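Local atomic coordinates of BRIC1 (PDB entry 6FF6), a protein that has no known natural function, being a computationally designed helical repeat protein built to adopt a new, corrugated architecture. Residues A[129-134]-A[222-227]; A[181-186]-A[217-222]; A[188-193]-A[239-244]. All coordinates share one frame; numbering follows the deposited sequence.

Interaction 1 of 3, residues A[129-134]-A[222-227]; sequences AFFDMA and AYKNSE
Phe131 lays its ring against the last turn of helix 203-224, at Tyr223 and Lys224. The main interaction is a CH-pi contact: Lys224 CA sits over one face of the Phe131 ring, 3.9 Å from its centroid and 21° off the ring normal, displaced toward the rim. Apolar contacts extend it. The Lys224 side chain, with CG anti to its backbone N (chi1 -158°) and extended beyond, runs back along Phe131 in the opposite direction, bringing CG to 3.9 Å from Phe131 CD2 and CE to 4.0 Å from Phe131 CB. Tyr223 adds its CB, 4.0 Å from Phe131 CE1, before its ring turns elsewhere to stack on Phe177 and bond through OH to Leu180 N.

Lys224 NZ reaches past Phe131 to a salt bridge with Asp135, one turn further along helix 125-146. Just beyond Lys224 a Schellman motif closes the helix: Glu227 N bonds to Ala222 O, Ser226 N bonds to Tyr223 O at 3.0 Å, and Ser226 takes positive phi.

Helix 125-146 thus packs against the C-terminal end of helix 203-224, while Met75 and Met115 of the second subunit cover Ala129, Phe130, Asp132 and Met133.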
ATOM      1  N   ALA A 129      -9.915  -6.435  -5.715  1.00102.07           N
ATOM      2  CA  ALA A 129     -10.202  -5.033  -5.983  1.00100.05           C
ATOM      3  C   ALA A 129      -9.970  -4.773  -7.458  1.00102.07           C
ATOM      4  O   ALA A 129     -10.829  -4.189  -8.102  1.00102.45           O
ATOM      5  CB  ALA A 129      -9.322  -4.140  -5.127  1.00103.30           C
ATOM      6  N   PHE A 130      -8.888  -5.317  -8.028  1.00 99.02           N
ATOM      7  CA  PHE A 130      -8.610  -5.182  -9.456  1.00 95.66           C
ATOM      8  C   PHE A 130      -9.675  -5.845 -10.293  1.00 97.46           C
ATOM      9  O   PHE A 130     -10.175  -5.218 -11.222  1.00 96.19           O
ATOM     10  CB  PHE A 130      -7.206  -5.724  -9.813  1.00 96.69           C
ATOM     11  CG  PHE A 130      -7.003  -5.954 -11.302  1.00 95.44           C
ATOM     12  CD1 PHE A 130      -6.947  -4.885 -12.191  1.00 97.50           C
ATOM     13  CD2 PHE A 130      -6.941  -7.244 -11.821  1.00 95.31           C
ATOM     14  CE1 PHE A 130      -6.849  -5.111 -13.571  1.00 96.40           C
ATOM     15  CE2 PHE A 130      -6.850  -7.462 -13.196  1.00 95.24           C
ATOM     16  CZ  PHE A 130      -6.772  -6.398 -14.060  1.00 93.13           C
ATOM     17  N   PHE A 131      -9.998  -7.120  -9.997  1.00 95.24           N
ATOM     18  CA  PHE A 131     -10.993  -7.888 -10.760  1.00 94.24           C
ATOM     19  C   PHE A 131     -12.354  -7.147 -10.805  1.00100.16           C
ATOM     20  O   PHE A 131     -12.884  -6.880 -11.870  1.00 97.79           O
ATOM     21  CB  PHE A 131     -11.092  -9.353 -10.247  1.00 96.80           C
ATOM     22  CG  PHE A 131      -9.900 -10.223 -10.616  1.00 97.77           C
ATOM     23  CD1 PHE A 131      -9.360 -10.190 -11.903  1.00 98.65           C
ATOM     24  CD2 PHE A 131      -9.344 -11.101  -9.693  1.00101.24           C
ATOM     25  CE1 PHE A 131      -8.249 -10.989 -12.245  1.00 99.33           C
ATOM     26  CE2 PHE A 131      -8.234 -11.888 -10.034  1.00104.13           C
ATOM     27  CZ  PHE A 131      -7.692 -11.826 -11.310  1.00 99.81           C
ATOM     28  N   ASP A 132     -12.843  -6.725  -9.644  1.00100.83           N
ATOM     29  CA  ASP A 132     -14.059  -5.938  -9.484  1.00101.48           C
ATOM     30  C   ASP A 132     -13.978  -4.609 -10.279  1.00104.00           C
ATOM     31  O   ASP A 132     -14.902  -4.307 -11.035  1.00103.25           O
ATOM     32  CB  ASP A 132     -14.297  -5.721  -7.974  1.00105.66           C
ATOM     33  CG  ASP A 132     -15.174  -4.560  -7.548  1.00117.64           C
ATOM     34  OD1 ASP A 132     -16.133  -4.228  -8.286  1.00120.81           O
ATOM     35  OD2 ASP A 132     -14.916  -3.997  -6.471  1.00121.30           O
ATOM     36  N   MET A 133     -12.896  -3.825 -10.095  1.00 99.38           N
ATOM     37  CA  MET A 133     -12.682  -2.571 -10.821  1.00 98.31           C
ATOM     38  C   MET A 133     -12.708  -2.778 -12.349  1.00 98.87           C
ATOM     39  O   MET A 133     -13.468  -2.090 -13.042  1.00 97.22           O
ATOM     40  CB  MET A 133     -11.355  -1.914 -10.403  1.00101.84           C
ATOM     41  CG  MET A 133     -11.002  -0.698 -11.255  1.00105.41           C
ATOM     42  SD  MET A 133     -10.534   0.789 -10.332  1.00113.23           S
ATOM     43  CE  MET A 133     -11.793   0.903  -9.281  1.00111.11           C
ATOM     44  N   ALA A 134     -11.875  -3.719 -12.862  1.00 93.97           N
ATOM     45  CA  ALA A 134     -11.780  -4.025 -14.298  1.00 93.17           C
ATOM     46  C   ALA A 134     -13.114  -4.446 -14.897  1.00 98.20           C
ATOM     47  O   ALA A 134     -13.428  -3.987 -15.985  1.00 99.62           O
ATOM     48  CB  ALA A 134     -10.706  -5.088 -14.568  1.00 92.93           C
ATOM     49  N   ALA A 222     -10.448 -15.726 -16.978  1.00 96.12           N
ATOM     50  CA  ALA A 222      -9.476 -16.813 -16.912  1.00 96.67           C
ATOM     51  C   ALA A 222      -8.550 -16.551 -15.735  1.00103.81           C
ATOM     52  O   ALA A 222      -8.437 -17.413 -14.865  1.00106.45           O
ATOM     53  CB  ALA A 222      -8.678 -16.890 -18.195  1.00 95.86           C
ATOM     54  N   TYR A 223      -7.953 -15.336 -15.655  1.00100.26           N
ATOM     55  CA  TYR A 223      -7.073 -14.961 -14.536  1.00101.46           C
ATOM     56  C   TYR A 223      -7.834 -14.973 -13.192  1.00110.13           C
ATOM     57  O   TYR A 223      -7.249 -15.356 -12.173  1.00111.64           O
ATOM     58  CB  TYR A 223      -6.448 -13.569 -14.719  1.00100.51           C
ATOM     59  CG  TYR A 223      -5.682 -13.305 -15.995  1.00 99.14           C
ATOM     60  CD1 TYR A 223      -4.547 -14.042 -16.314  1.00100.41           C
ATOM     61  CD2 TYR A 223      -5.992 -12.212 -16.798  1.00 98.55           C
ATOM     62  CE1 TYR A 223      -3.786 -13.743 -17.437  1.00 99.46           C
ATOM     63  CE2 TYR A 223      -5.270 -11.940 -17.957  1.00 98.12           C
ATOM     64  CZ  TYR A 223      -4.160 -12.704 -18.266  1.00102.78           C
ATOM     65  OH  TYR A 223      -3.408 -12.416 -19.372  1.00103.61           O
ATOM     66  N   LYS A 224      -9.130 -14.568 -13.198  1.00106.95           N
ATOM     67  CA  LYS A 224      -9.982 -14.554 -12.004  1.00109.69           C
ATOM     68  C   LYS A 224     -10.104 -15.964 -11.425  1.00118.46           C
ATOM     69  O   LYS A 224     -10.108 -16.123 -10.213  1.00120.30           O
ATOM     70  CB  LYS A 224     -11.365 -13.972 -12.333  1.00110.97           C
ATOM     71  CG  LYS A 224     -12.136 -13.422 -11.149  1.00127.07           C
ATOM     72  CD  LYS A 224     -13.423 -12.730 -11.623  1.00139.25           C
ATOM     73  CE  LYS A 224     -14.145 -11.968 -10.528  1.00157.68           C
ATOM     74  NZ  LYS A 224     -15.266 -11.147 -11.065  1.00163.82           N
ATOM     75  N   ASN A 225     -10.144 -16.982 -12.297  1.00117.17           N
ATOM     76  CA  ASN A 225     -10.263 -18.394 -11.924  1.00120.24           C
ATOM     77  C   ASN A 225      -8.922 -19.111 -11.889  1.00125.69           C
ATOM     78  O   ASN A 225      -8.888 -20.344 -11.872  1.00127.31           O
ATOM     79  CB  ASN A 225     -11.239 -19.110 -12.870  1.00123.30           C
ATOM     80  CG  ASN A 225     -12.674 -18.628 -12.765  1.00156.80           C
ATOM     81  OD1 ASN A 225     -13.204 -18.381 -11.677  1.00152.59           O
ATOM     82  ND2 ASN A 225     -13.344 -18.496 -13.901  1.00150.19           N
ATOM     83  N   SER A 226      -7.814 -18.335 -11.878  1.00121.26           N
ATOM     84  CA  SER A 226      -6.428 -18.809 -11.844  1.00121.43           C
ATOM     85  C   SER A 226      -6.134 -19.787 -12.998  1.00125.59           C
ATOM     86  O   SER A 226      -5.443 -20.802 -12.852  1.00126.83           O
ATOM     87  CB  SER A 226      -6.075 -19.370 -10.467  1.00128.40           C
ATOM     88  OG  SER A 226      -6.257 -18.399  -9.446  1.00140.12           O
ATOM     89  N   GLU A 227      -6.690 -19.449 -14.161  1.00119.87           N
ATOM     90  CA  GLU A 227      -6.549 -20.186 -15.411  1.00117.92           C
ATOM     91  C   GLU A 227      -5.784 -19.322 -16.386  1.00114.73           C
ATOM     92  O   GLU A 227      -5.546 -18.137 -16.115  1.00113.41           O
ATOM     93  CB  GLU A 227      -7.925 -20.516 -16.003  1.00119.93           C
ATOM     94  CG  GLU A 227      -8.718 -21.523 -15.195  1.00137.42           C
ATOM     95  CD  GLU A 227     -10.086 -21.858 -15.758  1.00165.15           C
ATOM     96  OE1 GLU A 227     -10.482 -21.261 -16.787  1.00153.89           O
ATOM     97  OE2 GLU A 227     -10.768 -22.722 -15.160  1.00166.22           O
TER

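Interaction 2 of 3, residues A[181-186]-A[217-222]; sequences QETTHL and QEQLDA
Thr183 and Gln219 meet across two helices of an all-helical bundle, 178-196 and 203-224, consecutive in the chain and joined by a short connection. The backbones stand well apart here, the nearest CA atoms being 9.2 Å from each other at Thr183 and Gln219, and a single pair of polar side chains spans the gap.

In segment 181-186, Gln181 comes first. Its CB is directed away from helix 203-224, and its side chain packs on Lys169 of helix 155-174; its carbonyl oxygen takes the backbone N-H of His185.

Thr183 is the residue that faces across. Its chi1 of -56° sets OG1 beside its own backbone N, from where it can bond to Ile179 O in the preceding turn and also accepts a hydrogen bond from Gln219 NE2. The hydroxyl therefore has two partners, one in each helix, which should restrict its rotation. Both residues are buried, and the bond gives the two polar groups a partner there; Phe234 of helix 231-247 and Met216 also pack on Thr183.

Thr184 touches Met216 of helix 203-224 as well as Ile168 and Lys169 of helix 155-174. Leu186, a turn beyond Thr183, packs on Cys238 and Leu241 of helix 231-247.

On the other helix, Gln219 comes from the opposite direction, its chain extended beyond CG. Two residues earlier, Gln217 bonds instead to Asp221 in its own helix and to Asp135 of helix 125-146. The amide of Gln219 is the donor of the bond across: NE2 lies 2.8 Å from Thr183 OG1, with an N-H...O angle of 157° and the hydroxyl oxygen only 12° out of the amide plane.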
ATOM      1  N   GLN A 181      -2.735  -7.482 -21.106  1.00 96.04           N
ATOM      2  CA  GLN A 181      -2.026  -6.233 -21.312  1.00 98.54           C
ATOM      3  C   GLN A 181      -1.873  -5.964 -22.774  1.00103.02           C
ATOM      4  O   GLN A 181      -2.205  -4.873 -23.206  1.00105.09           O
ATOM      5  CB  GLN A 181      -0.662  -6.272 -20.629  1.00102.09           C
ATOM      6  CG  GLN A 181       0.060  -4.939 -20.644  1.00123.35           C
ATOM      7  CD  GLN A 181       1.496  -5.068 -20.210  1.00141.16           C
ATOM      8  OE1 GLN A 181       2.168  -6.082 -20.473  1.00130.19           O
ATOM      9  NE2 GLN A 181       2.009  -4.019 -19.573  1.00135.18           N
ATOM     10  N   GLU A 182      -1.409  -6.957 -23.540  1.00 98.57           N
ATOM     11  CA  GLU A 182      -1.206  -6.828 -24.972  1.00 98.19           C
ATOM     12  C   GLU A 182      -2.476  -6.505 -25.735  1.00101.35           C
ATOM     13  O   GLU A 182      -2.448  -5.602 -26.567  1.00103.41           O
ATOM     14  CB  GLU A 182      -0.511  -8.066 -25.531  1.00 99.63           C
ATOM     15  CG  GLU A 182       0.952  -8.164 -25.120  1.00115.36           C
ATOM     16  CD  GLU A 182       1.740  -6.877 -25.285  1.00144.04           C
ATOM     17  OE1 GLU A 182       1.903  -6.153 -24.276  1.00131.82           O
ATOM     18  OE2 GLU A 182       2.160  -6.576 -26.429  1.00141.69           O
ATOM     19  N   THR A 183      -3.595  -7.211 -25.432  1.00 94.28           N
ATOM     20  CA  THR A 183      -4.891  -7.008 -26.067  1.00 93.23           C
ATOM     21  C   THR A 183      -5.353  -5.585 -25.867  1.00101.12           C
ATOM     22  O   THR A 183      -5.728  -4.929 -26.835  1.00102.23           O
ATOM     23  CB  THR A 183      -5.924  -8.024 -25.567  1.00 93.13           C
ATOM     24  OG1 THR A 183      -5.417  -9.330 -25.782  1.00 93.89           O
ATOM     25  CG2 THR A 183      -7.253  -7.904 -26.294  1.00 89.73           C
ATOM     26  N   THR A 184      -5.335  -5.115 -24.608  1.00 99.92           N
ATOM     27  CA  THR A 184      -5.713  -3.758 -24.226  1.00100.48           C
ATOM     28  C   THR A 184      -4.780  -2.723 -24.845  1.00108.89           C
ATOM     29  O   THR A 184      -5.261  -1.692 -25.290  1.00109.63           O
ATOM     30  CB  THR A 184      -5.756  -3.614 -22.723  1.00104.27           C
ATOM     31  OG1 THR A 184      -4.581  -4.176 -22.164  1.00108.43           O
ATOM     32  CG2 THR A 184      -6.958  -4.250 -22.103  1.00 99.39           C
ATOM     33  N   HIS A 185      -3.461  -3.000 -24.910  1.00109.53           N
ATOM     34  CA  HIS A 185      -2.498  -2.069 -25.501  1.00113.67           C
ATOM     35  C   HIS A 185      -2.771  -1.811 -26.969  1.00120.72           C
ATOM     36  O   HIS A 185      -2.725  -0.658 -27.402  1.00123.00           O
ATOM     37  CB  HIS A 185      -1.050  -2.534 -25.340  1.00116.09           C
ATOM     38  CG  HIS A 185      -0.055  -1.404 -25.375  1.00123.14           C
ATOM     39  ND1 HIS A 185      -0.456  -0.073 -25.509  1.00127.07           N
ATOM     40  CD2 HIS A 185       1.288  -1.432 -25.204  1.00127.30           C
ATOM     41  CE1 HIS A 185       0.653   0.648 -25.441  1.00129.69           C
ATOM     42  NE2 HIS A 185       1.728  -0.121 -25.260  1.00130.16           N
ATOM     43  N   LEU A 186      -3.045  -2.880 -27.738  1.00116.34           N
ATOM     44  CA  LEU A 186      -3.352  -2.758 -29.153  1.00116.72           C
ATOM     45  C   LEU A 186      -4.604  -1.932 -29.391  1.00122.58           C
ATOM     46  O   LEU A 186      -4.613  -1.114 -30.310  1.00124.45           O
ATOM     47  CB  LEU A 186      -3.477  -4.123 -29.807  1.00115.27           C
ATOM     48  CG  LEU A 186      -2.175  -4.864 -30.021  1.00120.12           C
ATOM     49  CD1 LEU A 186      -2.433  -6.269 -30.439  1.00119.55           C
ATOM     50  CD2 LEU A 186      -1.306  -4.185 -31.063  1.00124.10           C
ATOM     51  N   GLN A 217     -12.749  -9.529 -21.289  1.00 85.23           N
ATOM     52  CA  GLN A 217     -13.549 -10.048 -20.179  1.00 85.48           C
ATOM     53  C   GLN A 217     -13.224 -11.526 -19.931  1.00 89.47           C
ATOM     54  O   GLN A 217     -13.053 -11.937 -18.791  1.00 87.31           O
ATOM     55  CB  GLN A 217     -15.048  -9.893 -20.466  1.00 88.02           C
ATOM     56  CG  GLN A 217     -15.920 -10.220 -19.242  1.00113.73           C
ATOM     57  CD  GLN A 217     -15.670  -9.302 -18.050  1.00122.90           C
ATOM     58  OE1 GLN A 217     -15.846  -8.080 -18.131  1.00116.60           O
ATOM     59  NE2 GLN A 217     -15.259  -9.873 -16.921  1.00108.80           N
ATOM     60  N   GLU A 218     -13.118 -12.317 -21.011  1.00 88.69           N
ATOM     61  CA  GLU A 218     -12.746 -13.741 -20.934  1.00 88.40           C
ATOM     62  C   GLU A 218     -11.319 -13.874 -20.398  1.00 88.22           C
ATOM     63  O   GLU A 218     -11.048 -14.793 -19.611  1.00 86.11           O
ATOM     64  CB  GLU A 218     -12.840 -14.406 -22.301  1.00 90.37           C
ATOM     65  CG  GLU A 218     -14.247 -14.536 -22.860  1.00113.42           C
ATOM     66  CD  GLU A 218     -14.323 -15.070 -24.284  1.00151.65           C
ATOM     67  OE1 GLU A 218     -13.255 -15.306 -24.900  1.00148.12           O
ATOM     68  OE2 GLU A 218     -15.459 -15.249 -24.784  1.00152.90           O
ATOM     69  N   GLN A 219     -10.406 -12.948 -20.825  1.00 83.56           N
ATOM     70  CA  GLN A 219      -9.007 -12.933 -20.366  1.00 82.72           C
ATOM     71  C   GLN A 219      -9.007 -12.632 -18.877  1.00 85.66           C
ATOM     72  O   GLN A 219      -8.405 -13.376 -18.122  1.00 84.74           O
ATOM     73  CB  GLN A 219      -8.153 -11.909 -21.143  1.00 82.57           C
ATOM     74  CG  GLN A 219      -7.783 -12.343 -22.558  1.00 76.42           C
ATOM     75  CD  GLN A 219      -7.263 -11.198 -23.383  1.00 86.79           C
ATOM     76  OE1 GLN A 219      -7.203 -10.056 -22.942  1.00 90.55           O
ATOM     77  NE2 GLN A 219      -6.900 -11.458 -24.610  1.00 77.38           N
ATOM     78  N   LEU A 220      -9.776 -11.614 -18.456  1.00 84.21           N
ATOM     79  CA  LEU A 220      -9.957 -11.252 -17.048  1.00 85.80           C
ATOM     80  C   LEU A 220     -10.516 -12.437 -16.214  1.00 90.77           C
ATOM     81  O   LEU A 220      -9.922 -12.811 -15.201  1.00 90.93           O
ATOM     82  CB  LEU A 220     -10.852 -10.024 -16.954  1.00 86.68           C
ATOM     83  CG  LEU A 220     -10.943  -9.399 -15.576  1.00 94.89           C
ATOM     84  CD1 LEU A 220      -9.588  -8.762 -15.176  1.00 95.49           C
ATOM     85  CD2 LEU A 220     -12.196  -8.478 -15.438  1.00 94.23           C
ATOM     86  N   ASP A 221     -11.582 -13.079 -16.712  1.00 89.38           N
ATOM     87  CA  ASP A 221     -12.218 -14.254 -16.116  1.00 92.37           C
ATOM     88  C   ASP A 221     -11.285 -15.459 -15.965  1.00 99.22           C
ATOM     89  O   ASP A 221     -11.323 -16.140 -14.934  1.00101.34           O
ATOM     90  CB  ASP A 221     -13.489 -14.632 -16.887  1.00 95.54           C
ATOM     91  CG  ASP A 221     -14.637 -13.626 -16.751  1.00113.61           C
ATOM     92  OD1 ASP A 221     -14.533 -12.694 -15.902  1.00108.29           O
ATOM     93  OD2 ASP A 221     -15.625 -13.753 -17.505  1.00131.93           O
ATOM     94  N   ALA A 222     -10.448 -15.726 -16.978  1.00 96.12           N
ATOM     95  CA  ALA A 222      -9.476 -16.813 -16.912  1.00 96.67           C
ATOM     96  C   ALA A 222      -8.550 -16.551 -15.735  1.00103.81           C
ATOM     97  O   ALA A 222      -8.437 -17.413 -14.865  1.00106.45           O
ATOM     98  CB  ALA A 222      -8.678 -16.890 -18.195  1.00 95.86           C
TER

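Interaction 3 of 3, residues A[188-193]-A[239-244]; sequences ENLLDE and NALRQL
Leu190 pushes its CD1 methyl against the backbone and side chain of Leu241, 3.5 Å from Leu241 O and 3.7 Å from Leu241 CD2. The two side chains run at a slant to each other. In Leu190, chi1 of -67° sets CG beside the backbone N, carrying both methyls to helix 231-247, whereas Leu241 starts off to the side of the line between the helices. What Leu190 meets is therefore as much the main chain of helix 231-247 as its side chains.

The same CD1 also touches Leu244, whose CD2 stands 4.1 Å away. Leu241 and Leu244 are three residues apart on one helical face, and Leu190 is received by the pair. Its other methyl, CD2, has backbone atoms as its nearest partners, at 4.1 Å from both Leu241 O and Leu244 C. Every contact between the segments runs through this one leucine. It carries 84 Å² of the buried surface, against 27 Å² for Leu241 and 29 Å² for Leu244.

This is helix-to-helix packing in the all-helical bundle of the C-terminal half of the chain, where the last helix, 231-247, lies against helix 178-196. Helix 203-224 covers the leucines with Phe209 on Leu190, Ile205 on Leu244 and Thr212 on Leu241, and Met199 of the following loop also reaches Leu190.

Leu191, next in sequence, turns to another neighbour and packs on Ile161 and Ala165 of helix 155-174. Charged groups lie outside the leucine cluster: Glu188 makes a salt bridge with Lys169 and a hydrogen bond with His166, while Asp192 pairs with Arg195 and Arg196 further along its own helix.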
ATOM      1  N   GLU A 188      -5.764   0.304 -27.211  1.00126.51           N
ATOM      2  CA  GLU A 188      -5.377   1.623 -26.709  1.00129.31           C
ATOM      3  C   GLU A 188      -4.738   2.477 -27.793  1.00137.19           C
ATOM      4  O   GLU A 188      -5.108   3.637 -27.934  1.00140.26           O
ATOM      5  CB  GLU A 188      -4.425   1.485 -25.516  1.00130.57           C
ATOM      6  CG  GLU A 188      -4.063   2.801 -24.857  1.00144.65           C
ATOM      7  CD  GLU A 188      -2.897   2.748 -23.895  1.00172.05           C
ATOM      8  OE1 GLU A 188      -2.130   1.762 -23.937  1.00161.70           O
ATOM      9  OE2 GLU A 188      -2.739   3.702 -23.105  1.00179.22           O
ATOM     10  N   ASN A 189      -3.782   1.922 -28.544  1.00134.00           N
ATOM     11  CA  ASN A 189      -3.124   2.645 -29.630  1.00137.44           C
ATOM     12  C   ASN A 189      -4.134   3.109 -30.688  1.00144.53           C
ATOM     13  O   ASN A 189      -4.053   4.253 -31.142  1.00147.40           O
ATOM     14  CB  ASN A 189      -2.002   1.807 -30.240  1.00136.98           C
ATOM     15  CG  ASN A 189      -0.776   1.696 -29.367  1.00149.73           C
ATOM     16  OD1 ASN A 189      -0.502   2.534 -28.494  1.00145.20           O
ATOM     17  ND2 ASN A 189       0.002   0.659 -29.598  1.00138.40           N
ATOM     18  N   LEU A 190      -5.117   2.238 -31.023  1.00140.01           N
ATOM     19  CA  LEU A 190      -6.218   2.530 -31.948  1.00141.30           C
ATOM     20  C   LEU A 190      -7.123   3.609 -31.346  1.00146.84           C
ATOM     21  O   LEU A 190      -7.538   4.518 -32.059  1.00149.91           O
ATOM     22  CB  LEU A 190      -7.034   1.261 -32.271  1.00139.10           C
ATOM     23  CG  LEU A 190      -6.314   0.172 -33.085  1.00142.86           C
ATOM     24  CD1 LEU A 190      -7.107  -1.113 -33.107  1.00140.93           C
ATOM     25  CD2 LEU A 190      -6.098   0.610 -34.492  1.00148.57           C
ATOM     26  N   LEU A 191      -7.376   3.540 -30.030  1.00141.11           N
ATOM     27  CA  LEU A 191      -8.184   4.535 -29.322  1.00142.10           C
ATOM     28  C   LEU A 191      -7.476   5.896 -29.257  1.00149.60           C
ATOM     29  O   LEU A 191      -8.148   6.929 -29.274  1.00151.59           O
ATOM     30  CB  LEU A 191      -8.551   4.044 -27.911  1.00139.35           C
ATOM     31  CG  LEU A 191      -9.443   2.800 -27.826  1.00140.73           C
ATOM     32  CD1 LEU A 191      -9.451   2.248 -26.427  1.00138.90           C
ATOM     33  CD2 LEU A 191     -10.844   3.084 -28.302  1.00142.67           C
ATOM     34  N   ASP A 192      -6.125   5.893 -29.203  1.00146.73           N
ATOM     35  CA  ASP A 192      -5.316   7.109 -29.183  1.00150.26           C
ATOM     36  C   ASP A 192      -5.426   7.813 -30.537  1.00159.11           C
ATOM     37  O   ASP A 192      -5.597   9.036 -30.581  1.00163.03           O
ATOM     38  CB  ASP A 192      -3.853   6.801 -28.846  1.00151.59           C
ATOM     39  CG  ASP A 192      -3.051   8.041 -28.510  1.00163.46           C
ATOM     40  OD1 ASP A 192      -3.314   8.648 -27.455  1.00164.34           O
ATOM     41  OD2 ASP A 192      -2.165   8.407 -29.306  1.00172.66           O
ATOM     42  N   GLU A 193      -5.371   7.044 -31.635  1.00154.65           N
ATOM     43  CA  GLU A 193      -5.525   7.609 -32.971  1.00157.74           C
ATOM     44  C   GLU A 193      -6.976   8.065 -33.205  1.00162.57           C
ATOM     45  O   GLU A 193      -7.195   9.101 -33.839  1.00166.46           O
ATOM     46  CB  GLU A 193      -5.045   6.616 -34.021  1.00158.15           C
ATOM     47  CG  GLU A 193      -3.615   6.844 -34.492  1.00169.80           C
ATOM     48  CD  GLU A 193      -2.504   6.726 -33.466  1.00186.17           C
ATOM     49  OE1 GLU A 193      -2.007   5.595 -33.266  1.00185.83           O
ATOM     50  OE2 GLU A 193      -2.116   7.762 -32.880  1.00176.26           O
ATOM     51  N   ASN A 239      -4.484 -10.146 -34.377  1.00105.85           N
ATOM     52  CA  ASN A 239      -4.397 -10.014 -35.833  1.00108.46           C
ATOM     53  C   ASN A 239      -5.431  -8.972 -36.296  1.00113.67           C
ATOM     54  O   ASN A 239      -5.093  -8.097 -37.078  1.00116.18           O
ATOM     55  CB  ASN A 239      -4.671 -11.350 -36.561  1.00110.10           C
ATOM     56  CG  ASN A 239      -3.621 -12.425 -36.469  1.00122.42           C
ATOM     57  OD1 ASN A 239      -2.431 -12.184 -36.226  1.00111.60           O
ATOM     58  ND2 ASN A 239      -4.063 -13.654 -36.694  1.00115.42           N
ATOM     59  N   ALA A 240      -6.677  -9.075 -35.806  1.00108.56           N
ATOM     60  CA  ALA A 240      -7.763  -8.168 -36.134  1.00109.97           C
ATOM     61  C   ALA A 240      -7.453  -6.720 -35.741  1.00119.55           C
ATOM     62  O   ALA A 240      -7.758  -5.829 -36.529  1.00122.43           O
ATOM     63  CB  ALA A 240      -9.046  -8.634 -35.473  1.00109.63           C
ATOM     64  N   LEU A 241      -6.833  -6.481 -34.547  1.00116.63           N
ATOM     65  CA  LEU A 241      -6.472  -5.132 -34.076  1.00117.33           C
ATOM     66  C   LEU A 241      -5.348  -4.519 -34.903  1.00126.55           C
ATOM     67  O   LEU A 241      -5.397  -3.328 -35.207  1.00128.77           O
ATOM     68  CB  LEU A 241      -6.119  -5.109 -32.578  1.00114.67           C
ATOM     69  CG  LEU A 241      -7.270  -5.381 -31.582  1.00116.88           C
ATOM     70  CD1 LEU A 241      -6.741  -5.603 -30.200  1.00114.63           C
ATOM     71  CD2 LEU A 241      -8.302  -4.277 -31.578  1.00119.04           C
ATOM     72  N   ARG A 242      -4.352  -5.325 -35.286  1.00125.08           N
ATOM     73  CA  ARG A 242      -3.241  -4.853 -36.119  1.00128.18           C
ATOM     74  C   ARG A 242      -3.680  -4.606 -37.568  1.00138.94           C
ATOM     75  O   ARG A 242      -3.135  -3.722 -38.229  1.00141.60           O
ATOM     76  CB  ARG A 242      -2.049  -5.807 -36.043  1.00125.01           C
ATOM     77  CG  ARG A 242      -1.352  -5.707 -34.708  1.00128.39           C
ATOM     78  CD  ARG A 242      -0.373  -6.832 -34.493  1.00139.68           C
ATOM     79  NE  ARG A 242      -0.216  -7.113 -33.066  1.00144.76           N
ATOM     80  CZ  ARG A 242       0.577  -8.054 -32.568  1.00157.55           C
ATOM     81  NH1 ARG A 242       1.301  -8.820 -33.378  1.00146.64           N
ATOM     82  NH2 ARG A 242       0.652  -8.240 -31.256  1.00140.14           N
ATOM     83  N   GLN A 243      -4.686  -5.382 -38.040  1.00137.00           N
ATOM     84  CA  GLN A 243      -5.315  -5.278 -39.358  1.00139.81           C
ATOM     85  C   GLN A 243      -5.983  -3.904 -39.439  1.00145.25           C
ATOM     86  O   GLN A 243      -5.795  -3.185 -40.414  1.00148.33           O
ATOM     87  CB  GLN A 243      -6.362  -6.403 -39.501  1.00141.04           C
ATOM     88  CG  GLN A 243      -7.176  -6.425 -40.786  1.00156.07           C
ATOM     89  CD  GLN A 243      -6.424  -7.037 -41.926  1.00172.59           C
ATOM     90  OE1 GLN A 243      -5.568  -7.913 -41.753  1.00167.75           O
ATOM     91  NE2 GLN A 243      -6.735  -6.589 -43.125  1.00166.96           N
ATOM     92  N   LEU A 244      -6.721  -3.532 -38.390  1.00139.89           N
ATOM     93  CA  LEU A 244      -7.401  -2.247 -38.259  1.00141.11           C
ATOM     94  C   LEU A 244      -6.424  -1.085 -38.187  1.00147.72           C
ATOM     95  O   LEU A 244      -6.738  -0.018 -38.686  1.00150.89           O
ATOM     96  CB  LEU A 244      -8.256  -2.258 -37.007  1.00138.48           C
ATOM     97  CG  LEU A 244      -9.600  -1.597 -37.096  1.00144.35           C
ATOM     98  CD1 LEU A 244     -10.534  -2.375 -38.022  1.00146.28           C
ATOM     99  CD2 LEU A 244     -10.202  -1.503 -35.724  1.00143.42           C
TER

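In the fold
Interactions 1 and 2 share Ala222 and helix 203-224, with centres about 11 Å apart. Leu220 joins them: its CD1 lies 3.6 Å from Phe131 CD1, and its CD2 lies 3.8 Å from Ala134 CB. Interactions 2 and 3 are linked through helix 178-196, their centres about 14 Å apart; there Leu241 CD1 touches Leu186 CB at 3.6 Å. Interactions 1 and 3 do not touch, their nearest atoms being about 13 Å apart. In the sequence, interaction 2 falls between the two segments of interaction 1, overlapping the second at Ala222, whereas the segments of interaction 3 alternate with those of each of the other two. The three contacts involve helices 125-146, 178-196, 203-224 and 231-247 of the C-terminal bundle.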